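Serine protease p27 (Human astrovirus 1, PDB 2W5E) probably cleaves the viral polyprotein into its functional products, as a trypsin-like serine protease with a charge-relay catalytic triad. Local coordinates at residues C14-P19 and T43-C48. Residues are numbered along the deposited sequence; the frame is centred on the assembly and turned at random.
Sequences CVIDTP and TFVNVC. With CD (cadmium ion), chain M.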
ATOM      1  N   CYS A  14       9.687 -18.608   7.550  1.00 22.94           N
ATOM      2  CA  CYS A  14       9.586 -19.923   6.931  1.00 23.56           C
ATOM      3  C   CYS A  14       9.960 -20.995   7.954  1.00 24.07           C
ATOM      4  O   CYS A  14      10.399 -20.684   9.065  1.00 23.91           O
ATOM      5  CB  CYS A  14      10.469 -20.020   5.673  1.00 23.00           C
ATOM      6  SG  CYS A  14      12.241 -19.832   5.946  1.00 22.82           S
ATOM      7  N   VAL A  15       9.776 -22.253   7.579  1.00 24.67           N
ATOM      8  CA  VAL A  15      10.164 -23.371   8.443  1.00 25.77           C
ATOM      9  C   VAL A  15      11.368 -24.083   7.826  1.00 26.47           C
ATOM     10  O   VAL A  15      11.371 -24.376   6.629  1.00 26.32           O
ATOM     11  CB  VAL A  15       8.976 -24.341   8.680  1.00 25.82           C
ATOM     12  CG1 VAL A  15       9.416 -25.593   9.448  1.00 25.73           C
ATOM     13  CG2 VAL A  15       7.847 -23.631   9.431  1.00 25.25           C
ATOM     14  N   ILE A  16      12.396 -24.322   8.641  1.00 27.31           N
ATOM     15  CA  ILE A  16      13.568 -25.091   8.224  1.00 28.62           C
ATOM     16  C   ILE A  16      13.428 -26.536   8.723  1.00 29.65           C
ATOM     17  O   ILE A  16      13.203 -26.771   9.915  1.00 29.29           O
ATOM     18  CB  ILE A  16      14.898 -24.478   8.757  1.00 28.64           C
ATOM     19  CG1 ILE A  16      14.970 -22.956   8.516  1.00 28.90           C
ATOM     20  CG2 ILE A  16      16.123 -25.215   8.181  1.00 28.56           C
ATOM     21  CD1 ILE A  16      15.241 -22.534   7.094  1.00 30.02           C
ATOM     22  N   ASP A  17      13.552 -27.487   7.798  1.00 30.54           N
ATOM     23  CA  ASP A  17      13.392 -28.910   8.086  1.00 31.98           C
ATOM     24  C   ASP A  17      14.696 -29.667   7.810  1.00 32.39           C
ATOM     25  O   ASP A  17      15.283 -29.537   6.734  1.00 32.17           O
ATOM     26  CB  ASP A  17      12.229 -29.483   7.259  1.00 32.02           C
ATOM     27  CG  ASP A  17      12.139 -31.006   7.331  1.00 33.63           C
ATOM     28  OD1 ASP A  17      11.771 -31.542   8.396  1.00 33.02           O
ATOM     29  OD2 ASP A  17      12.423 -31.665   6.307  1.00 35.26           O
ATOM     30  N   THR A  18      15.153 -30.422   8.810  1.00 33.19           N
ATOM     31  CA  THR A  18      16.329 -31.293   8.700  1.00 34.00           C
ATOM     32  C   THR A  18      16.001 -32.661   9.322  1.00 34.44           C
ATOM     33  O   THR A  18      14.957 -32.807   9.965  1.00 34.01           O
ATOM     34  CB  THR A  18      17.572 -30.707   9.427  1.00 34.04           C
ATOM     35  OG1 THR A  18      17.372 -30.754  10.847  1.00 33.81           O
ATOM     36  CG2 THR A  18      17.872 -29.275   8.981  1.00 34.45           C
ATOM     37  N   PRO A  19      16.886 -33.668   9.135  1.00 35.08           N
ATOM     38  CA  PRO A  19      16.645 -34.964   9.786  1.00 35.67           C
ATOM     39  C   PRO A  19      16.619 -34.895  11.320  1.00 35.93           C
ATOM     40  O   PRO A  19      16.035 -35.770  11.963  1.00 36.10           O
ATOM     41  CB  PRO A  19      17.822 -35.830   9.309  1.00 35.69           C
ATOM     42  CG  PRO A  19      18.312 -35.167   8.057  1.00 35.91           C
ATOM     43  CD  PRO A  19      18.109 -33.697   8.309  1.00 35.17           C
ATOM     44  N   THR A  43      24.453 -29.180   5.018  1.00 36.98           N
ATOM     45  CA  THR A  43      24.743 -28.230   3.979  1.00 36.70           C
ATOM     46  C   THR A  43      23.539 -27.846   3.132  1.00 36.02           C
ATOM     47  O   THR A  43      23.375 -26.741   2.756  1.00 35.70           O
ATOM     48  CB  THR A  43      25.799 -28.784   3.076  1.00 37.18           C
ATOM     49  OG1 THR A  43      27.013 -28.978   3.781  1.00 37.27           O
ATOM     50  CG2 THR A  43      26.119 -27.816   2.018  1.00 36.96           C
ATOM     51  N   PHE A  44      22.709 -28.806   2.871  1.00 35.19           N
ATOM     52  CA  PHE A  44      21.410 -28.623   2.236  1.00 34.78           C
ATOM     53  C   PHE A  44      20.283 -28.873   3.236  1.00 34.07           C
ATOM     54  O   PHE A  44      20.250 -29.909   3.910  1.00 33.48           O
ATOM     55  CB  PHE A  44      21.240 -29.542   1.020  1.00 35.18           C
ATOM     56  CG  PHE A  44      22.122 -29.182  -0.144  1.00 35.50           C
ATOM     57  CD1 PHE A  44      21.730 -28.204  -1.055  1.00 36.03           C
ATOM     58  CD2 PHE A  44      23.340 -29.835  -0.339  1.00 36.17           C
ATOM     59  CE1 PHE A  44      22.539 -27.870  -2.140  1.00 35.99           C
ATOM     60  CE2 PHE A  44      24.163 -29.507  -1.422  1.00 36.63           C
ATOM     61  CZ  PHE A  44      23.761 -28.519  -2.321  1.00 36.41           C
ATOM     62  N   VAL A  45      19.365 -27.914   3.326  1.00 33.01           N
ATOM     63  CA  VAL A  45      18.201 -28.035   4.199  1.00 32.22           C
ATOM     64  C   VAL A  45      16.909 -27.931   3.389  1.00 31.83           C
ATOM     65  O   VAL A  45      16.914 -27.448   2.251  1.00 31.40           O
ATOM     66  CB  VAL A  45      18.211 -26.974   5.345  1.00 32.44           C
ATOM     67  CG1 VAL A  45      19.449 -27.146   6.238  1.00 32.10           C
ATOM     68  CG2 VAL A  45      18.128 -25.543   4.786  1.00 32.07           C
ATOM     69  N   ASN A  46      15.815 -28.409   3.970  1.00 30.81           N
ATOM     70  CA  ASN A  46      14.498 -28.162   3.413  1.00 30.74           C
ATOM     71  C   ASN A  46      13.915 -26.877   4.000  1.00 30.13           C
ATOM     72  O   ASN A  46      14.077 -26.596   5.190  1.00 29.40           O
ATOM     73  CB  ASN A  46      13.561 -29.343   3.673  1.00 30.97           C
ATOM     74  CG  ASN A  46      13.956 -30.595   2.898  1.00 32.45           C
ATOM     75  OD1 ASN A  46      14.475 -30.516   1.782  1.00 32.87           O
ATOM     76  ND2 ASN A  46      13.694 -31.758   3.486  1.00 33.36           N
ATOM     77  N   VAL A  47      13.271 -26.094   3.144  1.00 29.60           N
ATOM     78  CA  VAL A  47      12.583 -24.870   3.558  1.00 28.98           C
ATOM     79  C   VAL A  47      11.130 -25.008   3.143  1.00 28.48           C
ATOM     80  O   VAL A  47      10.842 -25.344   2.002  1.00 28.11           O
ATOM     81  CB  VAL A  47      13.197 -23.603   2.907  1.00 29.17           C
ATOM     82  CG1 VAL A  47      12.401 -22.357   3.293  1.00 28.87           C
ATOM     83  CG2 VAL A  47      14.665 -23.446   3.286  1.00 28.71           C
ATOM     84  N   CYS A  48      10.216 -24.771   4.076  1.00 28.15           N
ATOM     85  CA  CYS A  48       8.797 -24.830   3.771  1.00 27.76           C
ATOM     86  C   CYS A  48       8.201 -23.428   3.838  1.00 27.49           C
ATOM     87  O   CYS A  48       8.354 -22.736   4.846  1.00 27.31           O
ATOM     88  CB  CYS A  48       8.080 -25.762   4.744  1.00 27.78           C
ATOM     89  SG  CYS A  48       6.369 -26.055   4.297  1.00 29.42           S
TER
HETATM   90 CD    CD M1593       5.495 -27.399   6.487  1.00 58.54          CD
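Asp17 lies alongside Asn46, the two side chains pointing the same way with carboxylate and amide only 9° from coplanar. Asn46 ND2 donates to Asp17 OD2 (3.1 Å) in a nearly straight bond that lies in the amide plane and uses the anti lone pair of the oxygen, while Asp17 OD1 forms a salt bridge with Lys22. Both ends of the carboxylate are therefore held, which should limit its rotation. Their backbones form a hydrogen-bonded antiparallel pair, Asp17 N to Asn46 O at 2.8 Å and Asn46 N to Asp17 O at 3.0 Å; Val15 and Cys48 form another. On the same face, Cys48 SG, anti to its backbone N (chi1 -172°), binds a cadmium ion at 2.7 Å, with His2 ND1 of a second subunit among the other ligands. The other face is apolar. Ile16 and Val47 lie side by side, Ile16 CD1 4.0 Å from Val47 CG2. Ile16 CG2 meets Val45 CB (3.9 Å), and Cys14 SG touches Val47 CG1 (3.7 Å). Ile32 and Ile69 continue this core. The pairing joins the first and fourth strands of the N-terminal six-stranded barrel of the chymotrypsin-like fold, closing it between strands 21-28 and 52-60.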